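Local coordinates for protein yncA (Salmonella typhimurium, PDB 3DR6) that probably transfers an acetyl group from acetyl-CoA to an acceptor molecule, acting as a GNAT-type acetyltransferase, at residues 16-21 against 37-42; 7-12 against 44-49; 54-59 against 68-73. All coordinates share one frame; numbering follows the deposited sequence.

Interaction 1 of 3, residues 16-21 against 37-42; sequences AITEIY and VDTDNR
Helix 14-27 and the first turn of helix 39-52 come together where Thr18 lies opposite Thr39, their CA atoms 5.7 Å apart, and no hydrogen bond links the two segments. Thr18 faces the start of the second helix with both branches of its side chain. Its methyl CG2 rests against the carbonyl of Val37, while its hydroxyl turns to the methylene part of Arg42, with Thr18 OG1 3.2 Å from Arg42 CG. The polar need of this hydroxyl is met within its own helix, by a hydrogen bond with the carbonyl of Cys14. Further along helix 14-27, Tyr21 receives Val37 CG2 at its CD2 atom, 3.7 Å away, and takes the guanidinium of Arg42 over one face. Arg42 CZ stands 4.3 Å from the centroid of the Tyr21 ring, shifted toward the rim, and the two planes are inclined by 30°, a cation-pi contact in which NH1 comes nearest the ring. Bends at chi2 (-65°) and chi3 (90°) fold the arginine chain back so that its flat end reaches Tyr21. The rotation of that end is set by Asn41, whose OD1 accepts from both Arg42 NE, at 2.9 Å, and Arg42 NH2, at 2.8 Å, each lying in the carbonyl and guanidinium planes. Asp38 N-caps the helix, with Asn41 N donating to Asp38 OD1 over 3.0 Å. Trp45 makes a second cation-pi contact with Arg42. The two helices are thus joined by van der Waals contact and by an arginine that makes cation-pi contacts with two aromatic residues, its positive charge probably eased by the Asn41 oxygen and the pi electrons of Tyr21 without any carboxylate across the contact.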
# COMPACT_ATOMS: atom_id res chain seq x y z
N ALA C 16 10.91 -16.91 -18.80
CA ALA C 16 10.40 -15.83 -19.67
C ALA C 16 9.82 -14.65 -18.84
O ALA C 16 10.00 -13.48 -19.20
CB ALA C 16 9.33 -16.37 -20.61
N ILE C 17 9.10 -14.99 -17.78
CA ILE C 17 8.54 -13.99 -16.84
C ILE C 17 9.66 -13.14 -16.25
O ILE C 17 9.56 -11.90 -16.21
CB ILE C 17 7.67 -14.68 -15.71
CG1 ILE C 17 6.37 -15.25 -16.31
CG2 ILE C 17 7.35 -13.72 -14.57
CD1 ILE C 17 5.55 -16.11 -15.31
N THR C 18 10.73 -13.81 -15.82
CA THR C 18 11.92 -13.15 -15.26
C THR C 18 12.49 -12.12 -16.23
O THR C 18 12.81 -11.00 -15.82
CB THR C 18 13.02 -14.18 -14.87
OG1 THR C 18 12.47 -15.13 -13.95
CG2 THR C 18 14.22 -13.48 -14.22
N GLU C 19 12.62 -12.49 -17.51
CA GLU C 19 13.11 -11.53 -18.51
C GLU C 19 12.22 -10.30 -18.59
O GLU C 19 12.72 -9.19 -18.61
CB GLU C 19 13.17 -12.16 -19.89
CG GLU C 19 14.28 -13.14 -20.08
CD GLU C 19 14.40 -13.53 -21.55
OE1 GLU C 19 13.51 -13.16 -22.35
OE2 GLU C 19 15.40 -14.21 -21.89
N ILE C 20 10.91 -10.52 -18.66
CA ILE C 20 9.96 -9.42 -18.77
C ILE C 20 9.98 -8.54 -17.50
O ILE C 20 9.96 -7.31 -17.61
CB ILE C 20 8.53 -9.92 -19.09
CG1 ILE C 20 8.51 -10.61 -20.46
CG2 ILE C 20 7.55 -8.76 -19.04
CD1 ILE C 20 7.33 -11.57 -20.69
N TYR C 21 10.00 -9.19 -16.33
CA TYR C 21 10.10 -8.49 -15.02
C TYR C 21 11.35 -7.59 -14.96
O TYR C 21 11.26 -6.39 -14.62
CB TYR C 21 10.13 -9.50 -13.86
CG TYR C 21 10.27 -8.86 -12.49
CD1 TYR C 21 9.14 -8.47 -11.79
CD2 TYR C 21 11.53 -8.65 -11.91
CE1 TYR C 21 9.26 -7.88 -10.53
CE2 TYR C 21 11.65 -8.06 -10.63
CZ TYR C 21 10.49 -7.68 -9.96
OH TYR C 21 10.55 -7.08 -8.71
N VAL C 37 16.18 -9.72 -10.71
CA VAL C 37 16.15 -10.96 -9.95
C VAL C 37 16.55 -12.11 -10.87
O VAL C 37 16.70 -11.92 -12.08
CB VAL C 37 14.74 -11.23 -9.30
CG1 VAL C 37 14.41 -10.17 -8.22
CG2 VAL C 37 13.63 -11.33 -10.37
N ASP C 38 16.72 -13.30 -10.30
CA ASP C 38 16.94 -14.47 -11.14
C ASP C 38 15.69 -15.33 -11.30
O ASP C 38 14.66 -15.05 -10.68
CB ASP C 38 18.15 -15.29 -10.65
CG ASP C 38 18.02 -15.75 -9.20
OD1 ASP C 38 16.90 -15.82 -8.66
OD2 ASP C 38 19.07 -16.08 -8.61
N THR C 39 15.77 -16.36 -12.14
CA THR C 39 14.62 -17.25 -12.38
C THR C 39 14.12 -17.93 -11.10
O THR C 39 12.90 -18.07 -10.92
CB THR C 39 14.94 -18.31 -13.46
OG1 THR C 39 15.32 -17.65 -14.67
CG2 THR C 39 13.72 -19.19 -13.74
N ASP C 40 15.04 -18.35 -10.23
CA ASP C 40 14.65 -18.99 -8.95
C ASP C 40 13.77 -18.07 -8.10
O ASP C 40 12.85 -18.53 -7.41
CB ASP C 40 15.89 -19.41 -8.16
CG ASP C 40 16.44 -20.76 -8.61
OD1 ASP C 40 15.68 -21.76 -8.57
OD2 ASP C 40 17.63 -20.82 -8.99
N ASN C 41 14.07 -16.77 -8.16
CA ASN C 41 13.30 -15.77 -7.44
C ASN C 41 11.87 -15.69 -7.97
O ASN C 41 10.91 -15.63 -7.18
CB ASN C 41 14.00 -14.41 -7.49
CG ASN C 41 13.17 -13.30 -6.84
OD1 ASN C 41 12.13 -12.89 -7.36
ND2 ASN C 41 13.65 -12.79 -5.70
N ARG C 42 11.71 -15.73 -9.29
CA ARG C 42 10.35 -15.68 -9.88
C ARG C 42 9.59 -16.99 -9.73
O ARG C 42 8.36 -16.99 -9.67
CB ARG C 42 10.37 -15.21 -11.34
CG ARG C 42 10.80 -13.75 -11.53
CD ARG C 42 9.83 -12.75 -10.89
NE ARG C 42 10.15 -12.43 -9.49
CZ ARG C 42 9.43 -11.62 -8.72
NH1 ARG C 42 8.32 -11.05 -9.20
NH2 ARG C 42 9.80 -11.38 -7.47

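Interaction 2 of 3, residues 7-12 against 44-49; sequences RFADKA and AWYEAR
Tyr46 OH is approached by two waters that join it to the backbone of segment 7-12. The first lies 3.2 Å from Tyr46 OH and donates to Ala9 O over 2.7 Å. The second accepts from Lys11 N at 2.9 Å and reaches Tyr46 OH by a weak bond. Ala9 O itself lies 3.2 Å from Tyr46 OH, near the plane of the ring and at its edge. With CG anti to the backbone N (chi1 167°), the Tyr46 side chain projects from its helix straight at the turn that follows strand 5-8, and the phenol end arrives beside the Ala9 carbonyl. On one flank of the ring, CE1 meets the methyl of Ala9, with Ala9 CB 4.2 Å from Tyr46 CE1; on the other, CE2 borders the Lys11 side chain, which crosses the tyrosine at about a right angle. Asp10 O lies over one face.

In the GNAT fold this is the N-terminal region, where the first strand runs into helix 14-27 and helix 39-52 packs close by. Ala9 pairs through its backbone with Val56, so the carbonyl next to the tyrosine belongs to a residue already fixed to the sheet. Asp10 N bonds to the side chain of Asp13, which also forms a salt bridge with Arg7 and so holds the turn from within.

At the margin of the contact, the Glu47 side chain, bent at chi2 (-65°), brings OE2 into the plane of the Tyr46 ring, at its edge, and near the aliphatic part of Lys11, with Glu47 OE2 3.7 Å from Lys11 CG. The lysine chain carries its amino group onward, leaving Lys11 NZ 5.9 Å from Glu47 OE2: opposite charges that may attract one another at this range but do not meet as a salt bridge.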
# COMPACT_ATOMS: atom_id res chain seq x y z
N ARG C 7 -3.14 -17.97 -21.11
CA ARG C 7 -3.35 -19.17 -20.31
C ARG C 7 -2.75 -18.94 -18.94
O ARG C 7 -2.03 -17.97 -18.73
CB ARG C 7 -2.67 -20.37 -20.99
CG ARG C 7 -1.18 -20.18 -21.21
CD ARG C 7 -0.56 -21.50 -21.60
NE ARG C 7 0.81 -21.36 -22.04
CZ ARG C 7 1.86 -21.26 -21.23
NH1 ARG C 7 1.70 -21.26 -19.92
NH2 ARG C 7 3.08 -21.13 -21.74
N PHE C 8 -3.05 -19.83 -18.00
CA PHE C 8 -2.34 -19.86 -16.73
C PHE C 8 -0.88 -20.21 -16.95
O PHE C 8 -0.55 -21.07 -17.78
CB PHE C 8 -2.99 -20.85 -15.76
CG PHE C 8 -4.31 -20.38 -15.24
CD1 PHE C 8 -4.37 -19.34 -14.31
CD2 PHE C 8 -5.49 -20.96 -15.68
CE1 PHE C 8 -5.58 -18.89 -13.83
CE2 PHE C 8 -6.71 -20.51 -15.19
CZ PHE C 8 -6.76 -19.47 -14.27
N ALA C 9 -0.00 -19.53 -16.20
CA ALA C 9 1.43 -19.80 -16.27
C ALA C 9 1.77 -21.13 -15.59
O ALA C 9 1.02 -21.61 -14.71
CB ALA C 9 2.23 -18.64 -15.64
N ASP C 10 2.88 -21.74 -16.05
CA ASP C 10 3.50 -22.93 -15.46
C ASP C 10 4.85 -22.55 -14.89
O ASP C 10 5.40 -21.48 -15.22
CB ASP C 10 3.83 -23.98 -16.54
CG ASP C 10 2.63 -24.46 -17.29
OD1 ASP C 10 1.48 -24.25 -16.82
OD2 ASP C 10 2.85 -25.07 -18.37
N LYS C 11 5.42 -23.44 -14.07
CA LYS C 11 6.83 -23.33 -13.67
C LYS C 11 7.77 -23.08 -14.85
O LYS C 11 8.73 -22.31 -14.73
CB LYS C 11 7.30 -24.59 -12.95
CG LYS C 11 6.99 -24.66 -11.46
CD LYS C 11 7.68 -25.89 -10.85
CE LYS C 11 9.21 -25.75 -10.91
NZ LYS C 11 9.94 -27.05 -10.84
N ALA C 12 7.49 -23.71 -15.99
CA ALA C 12 8.35 -23.58 -17.17
C ALA C 12 8.34 -22.18 -17.83
O ALA C 12 9.21 -21.87 -18.65
CB ALA C 12 8.01 -24.66 -18.20
N ALA C 44 9.96 -18.75 -6.93
CA ALA C 44 9.55 -18.53 -5.54
C ALA C 44 8.28 -17.67 -5.50
O ALA C 44 7.30 -18.04 -4.87
CB ALA C 44 10.68 -17.88 -4.74
N TRP C 45 8.33 -16.53 -6.20
CA TRP C 45 7.18 -15.63 -6.32
C TRP C 45 5.95 -16.32 -6.90
O TRP C 45 4.84 -16.13 -6.40
CB TRP C 45 7.57 -14.41 -7.17
CG TRP C 45 6.42 -13.53 -7.63
CD1 TRP C 45 5.83 -12.51 -6.93
CD2 TRP C 45 5.74 -13.58 -8.90
NE1 TRP C 45 4.83 -11.93 -7.68
CE2 TRP C 45 4.76 -12.56 -8.89
CE3 TRP C 45 5.87 -14.39 -10.04
CZ2 TRP C 45 3.89 -12.33 -9.98
CZ3 TRP C 45 5.01 -14.15 -11.14
CH2 TRP C 45 4.04 -13.13 -11.09
N TYR C 46 6.16 -17.11 -7.95
CA TYR C 46 5.10 -17.87 -8.61
C TYR C 46 4.43 -18.85 -7.63
O TYR C 46 3.20 -18.91 -7.54
CB TYR C 46 5.64 -18.62 -9.84
CG TYR C 46 4.70 -19.67 -10.39
CD1 TYR C 46 3.68 -19.32 -11.29
CD2 TYR C 46 4.82 -21.01 -10.02
CE1 TYR C 46 2.81 -20.27 -11.79
CE2 TYR C 46 3.96 -21.97 -10.51
CZ TYR C 46 2.96 -21.60 -11.39
OH TYR C 46 2.12 -22.57 -11.87
N GLU C 47 5.25 -19.62 -6.91
CA GLU C 47 4.75 -20.58 -5.92
C GLU C 47 3.95 -19.89 -4.82
O GLU C 47 2.86 -20.35 -4.46
CB GLU C 47 5.89 -21.42 -5.34
CG GLU C 47 6.54 -22.37 -6.36
CD GLU C 47 5.59 -23.47 -6.87
OE1 GLU C 47 4.64 -23.84 -6.13
OE2 GLU C 47 5.82 -23.99 -7.99
N ALA C 48 4.48 -18.80 -4.29
CA ALA C 48 3.76 -18.02 -3.30
C ALA C 48 2.37 -17.61 -3.81
O ALA C 48 1.39 -17.72 -3.06
CB ALA C 48 4.58 -16.82 -2.88
N ARG C 49 2.28 -17.16 -5.07
CA ARG C 49 0.97 -16.80 -5.65
C ARG C 49 0.04 -18.00 -5.70
O ARG C 49 -1.13 -17.89 -5.33
CB ARG C 49 1.11 -16.16 -7.04
CG ARG C 49 1.62 -14.75 -7.02
CD ARG C 49 0.60 -13.80 -6.42
NE ARG C 49 1.19 -12.59 -5.88
CZ ARG C 49 1.43 -11.49 -6.59
NH1 ARG C 49 1.15 -11.47 -7.88
NH2 ARG C 49 1.98 -10.42 -6.03
O HOH W 1 -0.73 -21.42 -12.62
O HOH W 2 3.66 -25.39 -12.95

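Interaction 3 of 3, residues 54-59 against 68-73; sequences YPVLVS and YASFGD
The antiparallel hairpin of strands 56-61 and 64-73 brings segments 54-59 and 68-73 side by side; the axes of 56-59 and 68-73 approach to 4.6 Å and run 163° apart in direction. Leu57 and Ala69 form a hydrogen-bonded pair: Leu57 N gives a nearly straight bond of 2.8 Å to Ala69 O, and Ala69 N returns one of 3.0 Å to Leu57 O. Val58 and Tyr68 follow as a non-hydrogen-bonded pair, with the side chains of both on the face covered by helix 14-27, where Tyr68 packs on Ile17, Ile20 and Tyr21. Leu57 and Ala69 point to the other face, which helix 99-113 covers.

Toward Tyr54, side chains replace the regular backbone bonding. A chi1 of -169° swings the Ser70 hydroxyl away from the backbone N and toward Pro55 O, to which Ser70 OG donates over 2.7 Å; it also bonds to Arg49 of helix 39-52. Phe71 N is buried with no partner in the model. The Pro55 ring lies across the face of Phe71, Pro55 CD sitting 3.6 Å from the centroid of the Phe71 ring in a CH-pi contact. Phe71 CE1 stands over one face of Tyr54, 3.6 Å from Tyr54 CG, in an oblique pair with planes 51° apart. The phenol then stretches along the end of the strand, where Tyr54 OH donates to Asp73 OD1 at 2.7 Å. That oxygen is met on its syn side, with the carboxylate almost perpendicular to the ring. Lys116 also bonds to Tyr54 OH, which would probably polarise the hydroxyl toward the aspartate. Such a hairpin, laid between helices on its two faces, belongs to the N-terminal half of the central mixed sheet in the GNAT fold.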
# COMPACT_ATOMS: atom_id res chain seq x y z
N TYR C 54 -3.85 -17.15 -6.07
CA TYR C 54 -3.88 -16.01 -7.00
C TYR C 54 -3.33 -16.38 -8.38
O TYR C 54 -2.43 -17.22 -8.48
CB TYR C 54 -3.17 -14.79 -6.43
CG TYR C 54 -3.83 -14.19 -5.20
CD1 TYR C 54 -5.09 -14.63 -4.76
CD2 TYR C 54 -3.21 -13.17 -4.49
CE1 TYR C 54 -5.69 -14.08 -3.62
CE2 TYR C 54 -3.80 -12.61 -3.35
CZ TYR C 54 -5.04 -13.06 -2.93
OH TYR C 54 -5.62 -12.51 -1.81
N PRO C 55 -3.87 -15.74 -9.44
CA PRO C 55 -3.52 -16.18 -10.79
C PRO C 55 -2.20 -15.59 -11.27
O PRO C 55 -1.84 -14.45 -10.92
CB PRO C 55 -4.70 -15.68 -11.63
CG PRO C 55 -5.09 -14.35 -10.93
CD PRO C 55 -4.81 -14.60 -9.45
N VAL C 56 -1.47 -16.40 -12.04
CA VAL C 56 -0.37 -15.89 -12.85
C VAL C 56 -0.73 -16.30 -14.28
O VAL C 56 -0.87 -17.49 -14.57
CB VAL C 56 1.03 -16.43 -12.41
CG1 VAL C 56 2.14 -15.83 -13.27
CG2 VAL C 56 1.30 -16.11 -10.91
N LEU C 57 -0.96 -15.30 -15.14
CA LEU C 57 -1.34 -15.54 -16.54
C LEU C 57 -0.17 -15.22 -17.46
O LEU C 57 0.64 -14.34 -17.15
CB LEU C 57 -2.52 -14.65 -16.94
CG LEU C 57 -3.79 -14.75 -16.09
CD1 LEU C 57 -4.75 -13.61 -16.44
CD2 LEU C 57 -4.46 -16.11 -16.23
N VAL C 58 -0.09 -15.91 -18.59
CA VAL C 58 0.82 -15.48 -19.65
C VAL C 58 0.07 -15.31 -20.95
O VAL C 58 -0.89 -16.06 -21.21
CB VAL C 58 2.02 -16.45 -19.86
CG1 VAL C 58 2.96 -16.45 -18.66
CG2 VAL C 58 1.53 -17.86 -20.18
N SER C 59 0.50 -14.34 -21.76
CA SER C 59 0.14 -14.31 -23.18
C SER C 59 1.21 -15.07 -23.99
O SER C 59 2.40 -15.05 -23.68
CB SER C 59 -0.06 -12.89 -23.72
OG SER C 59 0.99 -12.01 -23.35
N TYR C 68 2.89 -11.11 -19.28
CA TYR C 68 2.32 -11.82 -18.15
C TYR C 68 1.55 -10.86 -17.24
O TYR C 68 1.73 -9.63 -17.29
CB TYR C 68 3.40 -12.59 -17.37
CG TYR C 68 4.24 -11.78 -16.39
CD1 TYR C 68 5.42 -11.15 -16.81
CD2 TYR C 68 3.88 -11.68 -15.04
CE1 TYR C 68 6.20 -10.43 -15.92
CE2 TYR C 68 4.66 -10.95 -14.14
CZ TYR C 68 5.81 -10.33 -14.59
OH TYR C 68 6.60 -9.62 -13.69
N ALA C 69 0.68 -11.45 -16.42
CA ALA C 69 -0.17 -10.67 -15.51
C ALA C 69 -0.42 -11.45 -14.23
O ALA C 69 -0.50 -12.69 -14.24
CB ALA C 69 -1.49 -10.31 -16.19
N SER C 70 -0.54 -10.73 -13.13
CA SER C 70 -0.89 -11.34 -11.85
C SER C 70 -1.57 -10.29 -10.98
O SER C 70 -1.61 -9.11 -11.36
CB SER C 70 0.37 -11.88 -11.14
OG SER C 70 0.01 -12.71 -10.04
N PHE C 71 -2.11 -10.70 -9.84
CA PHE C 71 -2.43 -9.73 -8.80
C PHE C 71 -2.01 -10.27 -7.45
O PHE C 71 -1.86 -11.51 -7.26
CB PHE C 71 -3.90 -9.28 -8.83
CG PHE C 71 -4.91 -10.38 -8.58
CD1 PHE C 71 -5.05 -10.94 -7.30
CD2 PHE C 71 -5.76 -10.80 -9.61
CE1 PHE C 71 -6.01 -11.94 -7.05
CE2 PHE C 71 -6.74 -11.80 -9.37
CZ PHE C 71 -6.85 -12.38 -8.09
N GLY C 72 -1.82 -9.34 -6.53
CA GLY C 72 -1.59 -9.65 -5.13
C GLY C 72 -2.38 -8.74 -4.22
O GLY C 72 -3.09 -7.84 -4.68
N ASP C 73 -2.27 -8.98 -2.93
CA ASP C 73 -2.94 -8.12 -1.96
C ASP C 73 -2.41 -6.71 -2.09
O ASP C 73 -1.20 -6.50 -2.27
CB ASP C 73 -2.73 -8.64 -0.55
CG ASP C 73 -3.33 -10.02 -0.35
OD1 ASP C 73 -4.38 -10.32 -0.94
OD2 ASP C 73 -2.72 -10.82 0.39

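Overall arrangement
From the N terminus, strand 5-8 leads through segment 7-12 into helix 14-27, and the chain returns along helix 39-52 before entering the sheet at strand 56-61. Interaction 2 closes the longer loop, from 7-12 to 44-49, and interaction 1 closes a shorter one within it, between 16-21 and 37-42. Interaction 3 comes afterwards, in series with both, as the hairpin of 54-59 with 68-73. The three meet in space: Ile17 packs on Ala9 and Trp45 as well as on Val56, and Trp45 of helix 39-52 packs on Ser70. Together they bind the first two helices to one side of the three N-terminal strands.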